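Local coordinates for protein protease 2A (Rhinovirus C, PDB 5X45) that is a zinc-containing viral protease of the chymotrypsin-like clan that probably cuts the rhinovirus polyprotein and host proteins with a nucleophilic cysteine, at residues D66-V71 with K110-H115; G58-R63 with G119-G124. All coordinates share one frame; numbering follows the deposited sequence.

Contact 1: residues D66-V71 with K110-H115. With ZN (zinc ion), chain E.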
loop_
_atom_site.group_PDB
_atom_site.type_symbol
_atom_site.label_atom_id
_atom_site.label_comp_id
_atom_site.label_asym_id
_atom_site.label_seq_id
_atom_site.Cartn_x
_atom_site.Cartn_y
_atom_site.Cartn_z
ATOM N N ASP A 66 -9.905 3.194 12.794
ATOM C CA ASP A 66 -11.041 2.510 12.160
ATOM C C ASP A 66 -11.971 3.454 11.382
ATOM O O ASP A 66 -13.189 3.437 11.564
ATOM C CB ASP A 66 -11.847 1.735 13.205
ATOM C CG ASP A 66 -12.686 0.616 12.586
ATOM O OD1 ASP A 66 -12.294 0.103 11.512
ATOM O OD2 ASP A 66 -13.739 0.252 13.167
ATOM N N ARG A 67 -11.389 4.268 10.510
ATOM C CA ARG A 67 -12.163 5.139 9.630
ATOM C C ARG A 67 -11.332 5.564 8.435
ATOM O O ARG A 67 -10.120 5.388 8.413
ATOM C CB ARG A 67 -12.662 6.377 10.381
ATOM C CG ARG A 67 -11.558 7.146 11.093
ATOM C CD ARG A 67 -11.943 8.589 11.338
ATOM N NE ARG A 67 -11.921 9.366 10.104
ATOM C CZ ARG A 67 -11.927 10.695 10.057
ATOM N NH1 ARG A 67 -11.950 11.406 11.176
ATOM N NH2 ARG A 67 -11.901 11.317 8.887
ATOM N N TYR A 68 -11.994 6.148 7.450
ATOM C CA TYR A 68 -11.300 6.708 6.305
ATOM C C TYR A 68 -10.922 8.171 6.541
ATOM O O TYR A 68 -11.610 8.881 7.273
ATOM C CB TYR A 68 -12.167 6.574 5.055
ATOM C CG TYR A 68 -11.876 5.326 4.279
ATOM C CD1 TYR A 68 -12.315 4.085 4.726
ATOM C CD2 TYR A 68 -11.137 5.381 3.102
ATOM C CE1 TYR A 68 -12.034 2.931 4.013
ATOM C CE2 TYR A 68 -10.846 4.236 2.386
ATOM C CZ TYR A 68 -11.295 3.014 2.843
ATOM O OH TYR A 68 -11.007 1.877 2.125
ATOM N N PHE A 69 -9.804 8.591 5.948
ATOM C CA PHE A 69 -9.346 9.984 5.980
ATOM C C PHE A 69 -9.099 10.514 4.582
ATOM O O PHE A 69 -8.507 9.822 3.767
ATOM C CB PHE A 69 -8.044 10.135 6.764
ATOM C CG PHE A 69 -8.198 10.004 8.241
ATOM C CD1 PHE A 69 -8.617 11.087 9.006
ATOM C CD2 PHE A 69 -7.889 8.808 8.879
ATOM C CE1 PHE A 69 -8.738 10.968 10.389
ATOM C CE2 PHE A 69 -8.016 8.681 10.252
ATOM C CZ PHE A 69 -8.441 9.760 11.008
ATOM N N PRO A 70 -9.490 11.766 4.318
ATOM C CA PRO A 70 -8.989 12.427 3.108
ATOM C C PRO A 70 -7.490 12.603 3.236
ATOM O O PRO A 70 -7.012 12.669 4.367
ATOM C CB PRO A 70 -9.712 13.776 3.110
ATOM C CG PRO A 70 -10.942 13.535 3.931
ATOM C CD PRO A 70 -10.508 12.574 5.008
ATOM N N VAL A 71 -6.757 12.644 2.126
ATOM C CA VAL A 71 -5.304 12.807 2.204
ATOM C C VAL A 71 -4.760 13.363 0.892
ATOM O O VAL A 71 -5.291 13.060 -0.181
ATOM C CB VAL A 71 -4.612 11.453 2.555
ATOM C CG1 VAL A 71 -4.758 10.453 1.419
ATOM C CG2 VAL A 71 -3.155 11.654 2.923
ATOM N N LYS A 110 -5.774 0.734 2.459
ATOM C CA LYS A 110 -5.842 1.183 1.079
ATOM C C LYS A 110 -5.879 2.690 0.911
ATOM O O LYS A 110 -6.532 3.387 1.680
ATOM C CB LYS A 110 -7.069 0.573 0.398
ATOM C CG LYS A 110 -6.960 -0.924 0.187
ATOM C CD LYS A 110 -8.159 -1.470 -0.547
ATOM C CE LYS A 110 -9.319 -1.712 0.387
ATOM N NZ LYS A 110 -10.496 -2.271 -0.340
ATOM N N LEU A 111 -5.196 3.164 -0.129
ATOM C CA LEU A 111 -5.289 4.541 -0.597
ATOM C C LEU A 111 -6.045 4.579 -1.924
ATOM O O LEU A 111 -5.625 3.968 -2.915
ATOM C CB LEU A 111 -3.899 5.155 -0.764
ATOM C CG LEU A 111 -3.822 6.505 -1.482
ATOM C CD1 LEU A 111 -4.595 7.560 -0.715
ATOM C CD2 LEU A 111 -2.373 6.929 -1.633
ATOM N N LEU A 112 -7.149 5.321 -1.941
ATOM C CA LEU A 112 -8.001 5.409 -3.124
ATOM C C LEU A 112 -8.124 6.816 -3.676
ATOM O O LEU A 112 -8.233 7.789 -2.931
ATOM C CB LEU A 112 -9.409 4.895 -2.821
ATOM C CG LEU A 112 -9.577 3.415 -2.524
ATOM C CD1 LEU A 112 -9.622 3.200 -1.026
ATOM C CD2 LEU A 112 -10.845 2.918 -3.197
ATOM N N CYS A 113 -8.099 6.914 -4.996
ATOM C CA CYS A 113 -8.548 8.114 -5.680
ATOM C C CYS A 113 -9.931 7.835 -6.275
ATOM O O CYS A 113 -10.517 6.786 -6.029
ATOM C CB CYS A 113 -7.550 8.521 -6.755
ATOM S SG CYS A 113 -7.483 7.365 -8.134
ATOM N N LYS A 114 -10.444 8.758 -7.073
ATOM C CA LYS A 114 -11.753 8.575 -7.669
ATOM C C LYS A 114 -11.789 7.328 -8.566
ATOM O O LYS A 114 -12.791 6.623 -8.621
ATOM C CB LYS A 114 -12.138 9.824 -8.462
ATOM C CG LYS A 114 -13.264 9.609 -9.450
ATOM C CD LYS A 114 -13.191 10.609 -10.596
ATOM C CE LYS A 114 -14.221 10.271 -11.652
ATOM N NZ LYS A 114 -15.575 10.122 -11.042
ATOM N N HIS A 115 -10.683 7.049 -9.248
ATOM C CA HIS A 115 -10.635 5.977 -10.242
ATOM C C HIS A 115 -10.323 4.577 -9.686
ATOM O O HIS A 115 -10.529 3.577 -10.371
ATOM C CB HIS A 115 -9.625 6.348 -11.324
ATOM C CG HIS A 115 -9.916 7.662 -11.974
ATOM N ND1 HIS A 115 -9.089 8.759 -11.845
ATOM C CD2 HIS A 115 -10.957 8.063 -12.741
ATOM C CE1 HIS A 115 -9.604 9.774 -12.514
ATOM N NE2 HIS A 115 -10.736 9.380 -13.067
HETATM ZN ZN ZN E . -7.229 8.812 -10.202
#

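Contact 2: residues G58-R63 with G119-G124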
loop_
_atom_site.group_PDB
_atom_site.type_symbol
_atom_site.label_atom_id
_atom_site.label_comp_id
_atom_site.label_asym_id
_atom_site.label_seq_id
_atom_site.Cartn_x
_atom_site.Cartn_y
_atom_site.Cartn_z
ATOM N N GLY A 58 -6.483 11.657 -2.394
ATOM C CA GLY A 58 -7.616 10.771 -2.239
ATOM C C GLY A 58 -7.952 10.524 -0.785
ATOM O O GLY A 58 -7.891 11.428 0.051
ATOM N N CYS A 59 -8.314 9.289 -0.481
ATOM C CA CYS A 59 -8.681 8.922 0.872
ATOM C C CYS A 59 -8.091 7.572 1.232
ATOM O O CYS A 59 -7.836 6.746 0.356
ATOM C CB CYS A 59 -10.196 8.893 1.026
ATOM S SG CYS A 59 -10.990 7.877 -0.216
ATOM N N TYR A 60 -7.842 7.347 2.515
ATOM C CA TYR A 60 -7.263 6.077 2.912
ATOM C C TYR A 60 -7.876 5.523 4.195
ATOM O O TYR A 60 -8.382 6.266 5.034
ATOM C CB TYR A 60 -5.742 6.205 3.060
ATOM C CG TYR A 60 -5.276 6.900 4.316
ATOM C CD1 TYR A 60 -5.230 8.285 4.392
ATOM C CD2 TYR A 60 -4.877 6.164 5.435
ATOM C CE1 TYR A 60 -4.789 8.919 5.545
ATOM C CE2 TYR A 60 -4.439 6.789 6.588
ATOM C CZ TYR A 60 -4.396 8.166 6.639
ATOM O OH TYR A 60 -3.961 8.793 7.784
ATOM N N TYR A 61 -7.809 4.206 4.338
ATOM C CA TYR A 61 -8.288 3.542 5.536
ATOM C C TYR A 61 -7.210 3.520 6.622
ATOM O O TYR A 61 -6.079 3.109 6.375
ATOM C CB TYR A 61 -8.736 2.120 5.199
ATOM C CG TYR A 61 -9.141 1.331 6.409
ATOM C CD1 TYR A 61 -10.276 1.672 7.134
ATOM C CD2 TYR A 61 -8.381 0.253 6.843
ATOM C CE1 TYR A 61 -10.649 0.952 8.257
ATOM C CE2 TYR A 61 -8.746 -0.471 7.966
ATOM C CZ TYR A 61 -9.879 -0.114 8.666
ATOM O OH TYR A 61 -10.246 -0.826 9.778
ATOM N N SER A 62 -7.566 3.985 7.813
ATOM C CA SER A 62 -6.707 3.898 8.991
ATOM C C SER A 62 -7.245 2.840 9.938
ATOM O O SER A 62 -8.317 3.039 10.525
ATOM C CB SER A 62 -6.635 5.247 9.715
ATOM O OG SER A 62 -6.020 5.114 10.991
ATOM N N ARG A 63 -6.515 1.737 10.114
ATOM C CA ARG A 63 -7.026 0.655 10.963
ATOM C C ARG A 63 -7.072 1.084 12.424
ATOM O O ARG A 63 -8.045 0.797 13.120
ATOM C CB ARG A 63 -6.202 -0.631 10.834
ATOM C CG ARG A 63 -6.917 -1.815 11.481
ATOM C CD ARG A 63 -6.134 -3.102 11.404
ATOM N NE ARG A 63 -5.164 -3.200 12.493
ATOM C CZ ARG A 63 -5.323 -3.957 13.577
ATOM N NH1 ARG A 63 -6.419 -4.690 13.723
ATOM N NH2 ARG A 63 -4.386 -3.982 14.516
ATOM N N GLY A 119 -2.689 2.771 -3.883
ATOM C CA GLY A 119 -1.660 2.555 -2.884
ATOM C C GLY A 119 -2.058 1.793 -1.638
ATOM O O GLY A 119 -3.233 1.512 -1.407
ATOM N N MET A 120 -1.052 1.442 -0.842
ATOM C CA MET A 120 -1.238 0.749 0.431
ATOM C C MET A 120 -0.286 1.328 1.461
ATOM O O MET A 120 0.875 1.599 1.148
ATOM C CB MET A 120 -0.963 -0.747 0.302
ATOM C CG MET A 120 -2.121 -1.605 -0.146
ATOM S SD MET A 120 -1.693 -3.373 -0.035
ATOM C CE MET A 120 -0.215 -3.430 -1.052
ATOM N N ILE A 121 -0.756 1.519 2.684
ATOM C CA ILE A 121 0.136 1.980 3.741
ATOM C C ILE A 121 1.271 0.982 3.917
ATOM O O ILE A 121 1.034 -0.223 4.009
ATOM C CB ILE A 121 -0.583 2.147 5.075
ATOM C CG1 ILE A 121 -1.660 3.227 4.963
ATOM C CG2 ILE A 121 0.438 2.449 6.174
ATOM C CD1 ILE A 121 -2.395 3.476 6.251
ATOM N N THR A 122 2.502 1.481 3.949
ATOM C CA THR A 122 3.668 0.619 4.079
ATOM C C THR A 122 4.539 1.034 5.262
ATOM O O THR A 122 5.329 0.243 5.780
ATOM C CB THR A 122 4.496 0.645 2.796
ATOM O OG1 THR A 122 5.499 -0.372 2.846
ATOM C CG2 THR A 122 5.138 2.010 2.599
ATOM N N ALA A 123 4.373 2.283 5.677
ATOM C CA ALA A 123 5.111 2.865 6.786
ATOM C C ALA A 123 4.504 4.223 7.112
ATOM O O ALA A 123 3.758 4.779 6.312
ATOM C CB ALA A 123 6.579 3.007 6.443
ATOM N N GLY A 124 4.802 4.740 8.296
ATOM C CA GLY A 124 4.372 6.072 8.680
ATOM C C GLY A 124 4.814 6.408 10.093
ATOM O O GLY A 124 5.201 5.524 10.850
#

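Contact 1: residues D66-V71 with K110-H115
Tyr68 and Leu112 meet on the outside of the six-stranded antiparallel barrel, where segments 66-71 and 110-115 flank strand 57-62 and form no hydrogen bond with each other. Leu112 CD1 sits at the edge of the Tyr68 ring, near its plane, 3.8 Å from CE2 and 3.7 Å from the hydroxyl OH. On the inner side Val71 CG1 and Leu111 CD1 touch at 3.6 Å, their side chains at about a right angle. CG of Leu111 lies trans to the backbone N (chi1 169°), and its chain bends from there until CD1 reaches the valine. The strand axes cross at -55°, 8.9 Å apart at their closest.

A second shell of polar bonds surrounds this packing. The hydroxyl of Tyr68 is positioned by a hydrogen bond to Pro4 O and the amine of Lys110 by one to Gly3 O, tying the N-terminal residues to this wall. Arg67 holds Tyr68 O side-on through NE and NH2, and Phe69 CE1 lies over the centre of the Arg67 guanidinium. Beyond Leu112 lies the structural zinc site that Cys113 and His115 complete with Cys53 and Cys55, zinc lying 2.5 Å from both Cys113 SG and His115 ND1.

Contact 2: residues G58-R63 with G119-G124
The Tyr60 ring meets, obliquely, the methyl at the end of Ile121: CD1 of the isoleucine is 3.7 Å from CD2 of the tyrosine and 3.9 Å from its CE2. The same ring packs edge-to-face with Phe131, which together with Val129 on strand 129-133 also lies against Ile121. The other tyrosine of segment 58-63, Tyr61, carries the backbone N of Arg63 over one face of its ring, offset toward the rim and 3.8 Å above the plane.

Ile121 CD1 also comes within 3.7 Å of the carbonyl O of Tyr61, a plain van der Waals approach, so one methyl serves both a ring and a peptide group. Two torsions put it there. The isoleucine has CG1 opposite its carbonyl carbon (chi1 -63°), and its chain then runs fully extended to CD1 (chi2 -179°).

The polar ends of the tyrosines part company. Tyr60 OH, on a buried side chain, is hydrogen-bonded to His101 O, while Tyr61 OH turns to Asp66 OD1. Toward the far end of segment 119-124, Thr122 and Ala123 both face Ala130 in a classic beta bulge, an irregularity in the pairing with strand 129-133 that leaves the two strands joined.

No hydrogen bond joins the two segments, because strand 110-113 runs between them and pairs with both. Tyr60 and Ile121 instead point toward each other across the inside of the barrel, forming part of the apolar core of the C-terminal beta-barrel of chymotrypsin-like viral cysteine proteases.

From the N terminus, segment 58-63 comes first and turns through a G1 beta bulge at Asp66 and Arg67 into segment 66-71; the chain then builds further strands before returning as 110-115 and, shortly after the turn that carries two of the zinc ligands, 119-124. Contact 1 thus closes a loop of 38 residues that lies wholly within the 55-residue loop closed by contact 2. Backbone pairs knit the two together: Val71 N lies 2.7 Å from Gly58 O, and Leu112 N lies 2.8 Å from Cys59 O. The second pair is part of the seam that closes the barrel, joining its first strand, 57-62, to strand 110-113, with each contact reaching across one intervening strand.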